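BT_4661 (Bacteroides thetaiotaomicron, PDB 4AK1) is a SusE-like, surface-located polysaccharide-binding protein from a heparin utilisation locus that probably captures heparin and heparan sulphate at the cell surface. Local coordinates at residues Tyr83-Ala88 against Asp100-Asn105; Phe44-Ile49 against Phe61-Glu66. All coordinates share one frame; numbering follows the deposited sequence.

Contact 1: Tyr83-Ala88 against Asp100-Asn105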
loop_
_atom_site.group_PDB
_atom_site.type_symbol
_atom_site.label_atom_id
_atom_site.label_comp_id
_atom_site.label_asym_id
_atom_site.label_seq_id
_atom_site.Cartn_x
_atom_site.Cartn_y
_atom_site.Cartn_z
ATOM N N TYR A 83 -5.117 0.862 -38.735
ATOM C CA TYR A 83 -5.622 1.836 -37.767
ATOM C C TYR A 83 -6.286 1.117 -36.600
ATOM O O TYR A 83 -6.972 0.102 -36.801
ATOM C CB TYR A 83 -6.648 2.781 -38.414
ATOM C CG TYR A 83 -6.067 3.749 -39.432
ATOM C CD1 TYR A 83 -5.853 3.356 -40.754
ATOM C CD2 TYR A 83 -5.749 5.062 -39.075
ATOM C CE1 TYR A 83 -5.323 4.231 -41.695
ATOM C CE2 TYR A 83 -5.201 5.951 -40.004
ATOM C CZ TYR A 83 -4.991 5.526 -41.319
ATOM O OH TYR A 83 -4.463 6.393 -42.262
ATOM N N LYS A 84 -6.056 1.617 -35.386
ATOM C CA LYS A 84 -6.741 1.097 -34.200
ATOM C C LYS A 84 -7.508 2.219 -33.523
ATOM O O LYS A 84 -6.959 3.309 -33.287
ATOM C CB LYS A 84 -5.768 0.431 -33.229
ATOM C CG LYS A 84 -5.024 -0.741 -33.849
ATOM C CD LYS A 84 -4.097 -1.418 -32.860
ATOM C CE LYS A 84 -3.355 -2.559 -33.538
ATOM N NZ LYS A 84 -2.452 -3.232 -32.569
ATOM N N LEU A 85 -8.786 1.952 -33.256
ATOM C CA LEU A 85 -9.709 2.951 -32.738
ATOM C C LEU A 85 -10.068 2.593 -31.307
ATOM O O LEU A 85 -10.423 1.446 -31.014
ATOM C CB LEU A 85 -10.993 3.034 -33.588
ATOM C CG LEU A 85 -10.886 3.736 -34.954
ATOM C CD1 LEU A 85 -9.873 3.066 -35.877
ATOM C CD2 LEU A 85 -12.254 3.793 -35.640
ATOM N N SER A 86 -9.965 3.567 -30.415
ATOM C CA SER A 86 -10.464 3.378 -29.053
ATOM C C SER A 86 -11.821 4.078 -28.929
ATOM O O SER A 86 -12.009 5.189 -29.438
ATOM C CB SER A 86 -9.466 3.899 -28.026
ATOM O OG SER A 86 -8.203 3.270 -28.173
ATOM N N VAL A 87 -12.765 3.415 -28.270
ATOM C CA VAL A 87 -14.149 3.885 -28.230
ATOM C C VAL A 87 -14.668 3.993 -26.800
ATOM O O VAL A 87 -14.448 3.100 -25.977
ATOM C CB VAL A 87 -15.089 2.965 -29.051
ATOM C CG1 VAL A 87 -16.550 3.398 -28.897
ATOM C CG2 VAL A 87 -14.689 2.973 -30.517
ATOM N N ALA A 88 -15.358 5.096 -26.522
ATOM C CA ALA A 88 -16.073 5.252 -25.261
ATOM C C ALA A 88 -17.570 5.386 -25.524
ATOM O O ALA A 88 -17.988 5.865 -26.593
ATOM C CB ALA A 88 -15.556 6.461 -24.497
ATOM N N ASP A 100 -8.471 0.240 -28.419
ATOM C CA ASP A 100 -8.208 -0.538 -29.638
ATOM C C ASP A 100 -9.262 -1.636 -29.857
ATOM O O ASP A 100 -8.922 -2.784 -30.164
ATOM C CB ASP A 100 -6.799 -1.176 -29.591
ATOM C CG ASP A 100 -5.673 -0.145 -29.544
ATOM O OD1 ASP A 100 -5.927 1.057 -29.769
ATOM O OD2 ASP A 100 -4.517 -0.546 -29.290
ATOM N N ILE A 101 -10.528 -1.279 -29.668
ATOM C CA ILE A 101 -11.655 -2.205 -29.854
ATOM C C ILE A 101 -11.965 -2.441 -31.355
ATOM O O ILE A 101 -12.489 -3.501 -31.738
ATOM C CB ILE A 101 -12.900 -1.734 -29.057
ATOM C CG1 ILE A 101 -13.994 -2.810 -29.062
ATOM C CG2 ILE A 101 -13.396 -0.371 -29.565
ATOM C CD1 ILE A 101 -15.094 -2.626 -28.033
ATOM N N VAL A 102 -11.620 -1.471 -32.198
ATOM C CA VAL A 102 -11.860 -1.579 -33.630
ATOM C C VAL A 102 -10.548 -1.405 -34.382
ATOM O O VAL A 102 -9.805 -0.440 -34.121
ATOM C CB VAL A 102 -12.867 -0.506 -34.109
ATOM C CG1 VAL A 102 -12.931 -0.450 -35.635
ATOM C CG2 VAL A 102 -14.245 -0.790 -33.537
ATOM N N GLU A 103 -10.275 -2.333 -35.305
ATOM C CA GLU A 103 -9.106 -2.281 -36.198
ATOM C C GLU A 103 -9.551 -2.117 -37.653
ATOM O O GLU A 103 -10.426 -2.849 -38.122
ATOM C CB GLU A 103 -8.259 -3.557 -36.094
ATOM C CG GLU A 103 -7.732 -3.835 -34.699
ATOM C CD GLU A 103 -6.685 -4.935 -34.665
ATOM O OE1 GLU A 103 -6.278 -5.440 -35.736
ATOM O OE2 GLU A 103 -6.272 -5.299 -33.550
ATOM N N ILE A 104 -8.959 -1.144 -38.344
ATOM C CA ILE A 104 -9.261 -0.881 -39.753
ATOM C C ILE A 104 -7.980 -0.836 -40.569
ATOM O O ILE A 104 -7.081 -0.038 -40.302
ATOM C CB ILE A 104 -10.055 0.425 -39.955
ATOM C CG1 ILE A 104 -11.358 0.375 -39.147
ATOM C CG2 ILE A 104 -10.355 0.652 -41.440
ATOM C CD1 ILE A 104 -11.985 1.740 -38.919
ATOM N N ASN A 105 -7.899 -1.728 -41.547
ATOM C CA ASN A 105 -6.749 -1.781 -42.439
ATOM C C ASN A 105 -7.024 -0.940 -43.690
ATOM O O ASN A 105 -7.807 -1.341 -44.553
ATOM C CB ASN A 105 -6.422 -3.246 -42.780
ATOM C CG ASN A 105 -5.158 -3.391 -43.597
ATOM O OD1 ASN A 105 -4.186 -2.654 -43.404
ATOM N ND2 ASN A 105 -5.162 -4.344 -44.519
HETATM O O HOH W 1 -6.557 3.680 -30.396
#

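Contact 2: Phe44-Ile49 against Phe61-Glu66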
loop_
_atom_site.group_PDB
_atom_site.type_symbol
_atom_site.label_atom_id
_atom_site.label_comp_id
_atom_site.label_asym_id
_atom_site.label_seq_id
_atom_site.Cartn_x
_atom_site.Cartn_y
_atom_site.Cartn_z
ATOM N N PHE A 44 -21.666 7.702 -27.857
ATOM C CA PHE A 44 -20.427 7.120 -28.380
ATOM C C PHE A 44 -19.423 8.202 -28.795
ATOM O O PHE A 44 -19.817 9.245 -29.292
ATOM C CB PHE A 44 -20.736 6.264 -29.601
ATOM C CG PHE A 44 -21.321 4.927 -29.281
ATOM C CD1 PHE A 44 -20.496 3.824 -29.069
ATOM C CD2 PHE A 44 -22.709 4.751 -29.239
ATOM C CE1 PHE A 44 -21.050 2.569 -28.792
ATOM C CE2 PHE A 44 -23.258 3.512 -28.955
ATOM C CZ PHE A 44 -22.428 2.414 -28.747
ATOM N N ALA A 45 -18.135 7.935 -28.587
ATOM C CA ALA A 45 -17.040 8.823 -29.009
ATOM C C ALA A 45 -15.828 7.972 -29.353
ATOM O O ALA A 45 -15.634 6.906 -28.768
ATOM C CB ALA A 45 -16.687 9.813 -27.904
ATOM N N ILE A 46 -15.043 8.419 -30.330
ATOM C CA ILE A 46 -13.733 7.824 -30.583
ATOM C C ILE A 46 -12.753 8.643 -29.749
ATOM O O ILE A 46 -12.633 9.848 -29.941
ATOM C CB ILE A 46 -13.367 7.848 -32.092
ATOM C CG1 ILE A 46 -14.278 6.896 -32.881
ATOM C CG2 ILE A 46 -11.903 7.469 -32.315
ATOM C CD1 ILE A 46 -14.262 7.159 -34.383
ATOM N N THR A 47 -12.084 8.004 -28.793
ATOM C CA THR A 47 -11.192 8.734 -27.885
ATOM C C THR A 47 -9.745 8.731 -28.378
ATOM O O THR A 47 -8.950 9.587 -27.986
ATOM C CB THR A 47 -11.239 8.134 -26.472
ATOM O OG1 THR A 47 -10.861 6.750 -26.554
ATOM C CG2 THR A 47 -12.649 8.246 -25.908
ATOM N N ARG A 48 -9.405 7.772 -29.236
ATOM C CA ARG A 48 -8.057 7.705 -29.795
ATOM C C ARG A 48 -8.030 6.930 -31.101
ATOM O O ARG A 48 -8.751 5.944 -31.269
ATOM C CB ARG A 48 -7.065 7.064 -28.799
ATOM C CG ARG A 48 -5.594 7.266 -29.163
ATOM C CD ARG A 48 -4.655 6.504 -28.228
ATOM N NE ARG A 48 -4.661 5.065 -28.507
ATOM C CZ ARG A 48 -4.106 4.127 -27.742
ATOM N NH1 ARG A 48 -3.486 4.449 -26.608
ATOM N NH2 ARG A 48 -4.175 2.848 -28.111
ATOM N N ILE A 49 -7.180 7.381 -32.016
ATOM C CA ILE A 49 -6.879 6.613 -33.223
ATOM C C ILE A 49 -5.370 6.471 -33.305
ATOM O O ILE A 49 -4.655 7.457 -33.179
ATOM C CB ILE A 49 -7.413 7.298 -34.502
ATOM C CG1 ILE A 49 -8.929 7.536 -34.406
ATOM C CG2 ILE A 49 -7.097 6.457 -35.746
ATOM C CD1 ILE A 49 -9.468 8.546 -35.416
ATOM N N PHE A 61 -11.765 8.746 -39.051
ATOM C CA PHE A 61 -12.995 7.984 -38.869
ATOM C C PHE A 61 -13.972 8.727 -37.975
ATOM O O PHE A 61 -13.554 9.463 -37.076
ATOM C CB PHE A 61 -12.694 6.593 -38.309
ATOM C CG PHE A 61 -11.827 5.763 -39.225
ATOM C CD1 PHE A 61 -12.313 5.333 -40.452
ATOM C CD2 PHE A 61 -10.520 5.449 -38.873
ATOM C CE1 PHE A 61 -11.522 4.590 -41.311
ATOM C CE2 PHE A 61 -9.718 4.687 -39.724
ATOM C CZ PHE A 61 -10.221 4.266 -40.945
ATOM N N ALA A 62 -15.263 8.550 -38.246
ATOM C CA ALA A 62 -16.316 9.146 -37.432
ATOM C C ALA A 62 -17.154 8.035 -36.799
ATOM O O ALA A 62 -17.171 6.902 -37.291
ATOM C CB ALA A 62 -17.195 10.073 -38.274
ATOM N N ILE A 63 -17.824 8.361 -35.695
ATOM C CA ILE A 63 -18.694 7.419 -35.009
ATOM C C ILE A 63 -20.017 8.140 -34.751
ATOM O O ILE A 63 -20.018 9.304 -34.341
ATOM C CB ILE A 63 -18.045 6.878 -33.697
ATOM C CG1 ILE A 63 -18.866 5.732 -33.102
ATOM C CG2 ILE A 63 -17.837 7.989 -32.660
ATOM C CD1 ILE A 63 -18.122 4.927 -32.049
ATOM N N ASP A 64 -21.128 7.469 -35.046
ATOM C CA ASP A 64 -22.444 8.030 -34.788
ATOM C C ASP A 64 -22.681 7.912 -33.287
ATOM O O ASP A 64 -22.588 6.825 -32.711
ATOM C CB ASP A 64 -23.528 7.294 -35.584
ATOM C CG ASP A 64 -24.916 7.905 -35.404
ATOM O OD1 ASP A 64 -25.510 7.755 -34.314
ATOM O OD2 ASP A 64 -25.415 8.540 -36.355
ATOM N N SER A 65 -22.947 9.052 -32.663
ATOM C CA SER A 65 -23.021 9.160 -31.210
ATOM C C SER A 65 -24.168 8.312 -30.638
ATOM O O SER A 65 -24.095 7.834 -29.510
ATOM C CB SER A 65 -23.178 10.634 -30.818
ATOM O OG SER A 65 -24.368 11.157 -31.366
ATOM N N GLU A 66 -25.211 8.108 -31.436
ATOM C CA GLU A 66 -26.353 7.304 -31.003
ATOM C C GLU A 66 -26.186 5.803 -31.268
ATOM O O GLU A 66 -26.512 4.988 -30.402
ATOM C CB GLU A 66 -27.666 7.847 -31.591
ATOM C CG GLU A 66 -27.900 9.327 -31.280
ATOM C CD GLU A 66 -29.320 9.798 -31.568
ATOM O OE1 GLU A 66 -29.819 9.583 -32.693
ATOM O OE2 GLU A 66 -29.936 10.408 -30.670
#

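Contact 1: Tyr83-Ala88 against Asp100-Asn105
Tyr83 and Ile104 form an antiparallel hydrogen-bonded pair in the hairpin of strands 81-91 and 94-106, Tyr83 N giving to Ile104 O at 2.7 Å and Ile104 N to Tyr83 O at 2.8 Å. The non-hydrogen-bonded pair Lys84-Glu103 follows, then the hydrogen-bonded pair Leu85-Val102, Leu85 N giving to Val102 O at 2.7 Å (165°) while the return bond from Val102 N to Leu85 O is weak at 3.4 Å. Here a classic beta bulge sets two residues, Ile101 and Val102, opposite the single Leu85. At the corner beyond it a side chain takes over, Ser86 OG accepting from Asp100 N at 3.1 Å. The hydroxyl lies beside its backbone N (chi1 -57°), and a water joins it to Lys84 O and Asp100 OD1. With an alanine here, Asp100 N would probably lose its mate and the water be less firmly held. On the face carrying Lys84 and Glu103, the extended lysine passes obliquely by the Asp100 carboxylate, CB 3.5 Å from OD1, and runs alongside Glu103. On the other face both Leu85 methyls meet Ile104 CD1 at 3.9 Å, while the Tyr83 ring turns its edge to Ile104 O. The chemistry divides by face: one is greasy and packs on Phe61, the other polar, with Asp100 OD1 also salt-bridged to Arg48; Lys84, beyond salt-bridge distance of either carboxylate, is probably only mildly attracted.

Contact 2: Phe44-Ile49 against Phe61-Glu66
Ile46 and Ile63 interlock at the middle of this contact, where strand 44-49 passes over strand 61-63 with axes 6.8 Å apart and 145° between their directions. That spacing illustrates side chains, rather than a backbone ladder, holding two strands together. Ile63 is the wedge. Its CG1 lies anti to the backbone N (chi1 -171°), which sends CD1 to Phe44 CB at 3.8 Å, while the CG2 branch sits 3.7 Å from Ile46 CG1. Ile46 in turn reaches past it, its CD1 ending 3.6 Å from Phe61 O. Phe44 and Ile63 cross at about a right angle, and the phenyl ring presents its edge, in plane, to Ser65 O. The same carbonyl receives Phe44 N at 2.9 Å on a lone pair in the carbonyl plane, so one oxygen holds the backbone amide and also borders the ring edge.

The outer side is looser. Asp64 and Glu66 are exposed and direct their CB atoms away from strand 44-49; Asp64 OD1 instead accepts from Glu66 N at 2.9 Å, closing an Asx turn, and also from Thr67 N. At the opposite end Ile49 CD1 comes no nearer than 4.3 Å to Phe61 N, a buried amide with no partner in the model.

Strand 61-63 pairs with strand 70-72 through Ala62 and Thr71, and its inward side chains rest on the larger sheet: Ile63 touches Val87 and Tyr17, and Phe61 touches Ile23, consistent with a two-layered beta sandwich. Phe44, itself in the larger sheet, touches Ile15 and Cys89 on its strands 14-23 and 81-91.

From the N terminus, strands 14-23 and 32-37 pair first; the chain then runs through strand 42-51 and the short strand 54-55, and contact 2 closes that loop at 61-66. Strand 70-72 then pairs with 61-63, the chain returns as strand 81-91, and contact 1 closes the hairpin with strand 94-106. The two contacts are in series, neither enclosing nor crossing the other, with centres about 10 Å apart. Space joins what sequence separates: strand 81-91 lies beside 42-51 in the larger sheet, and probable hydrogen bonds link Ser86 N to Arg48 O and Ala88 O to Ala45 N. Contact 1 thus builds that sheet laterally, whereas contact 2 ties the small two-stranded sheet to it, Phe61 packing on Ile104.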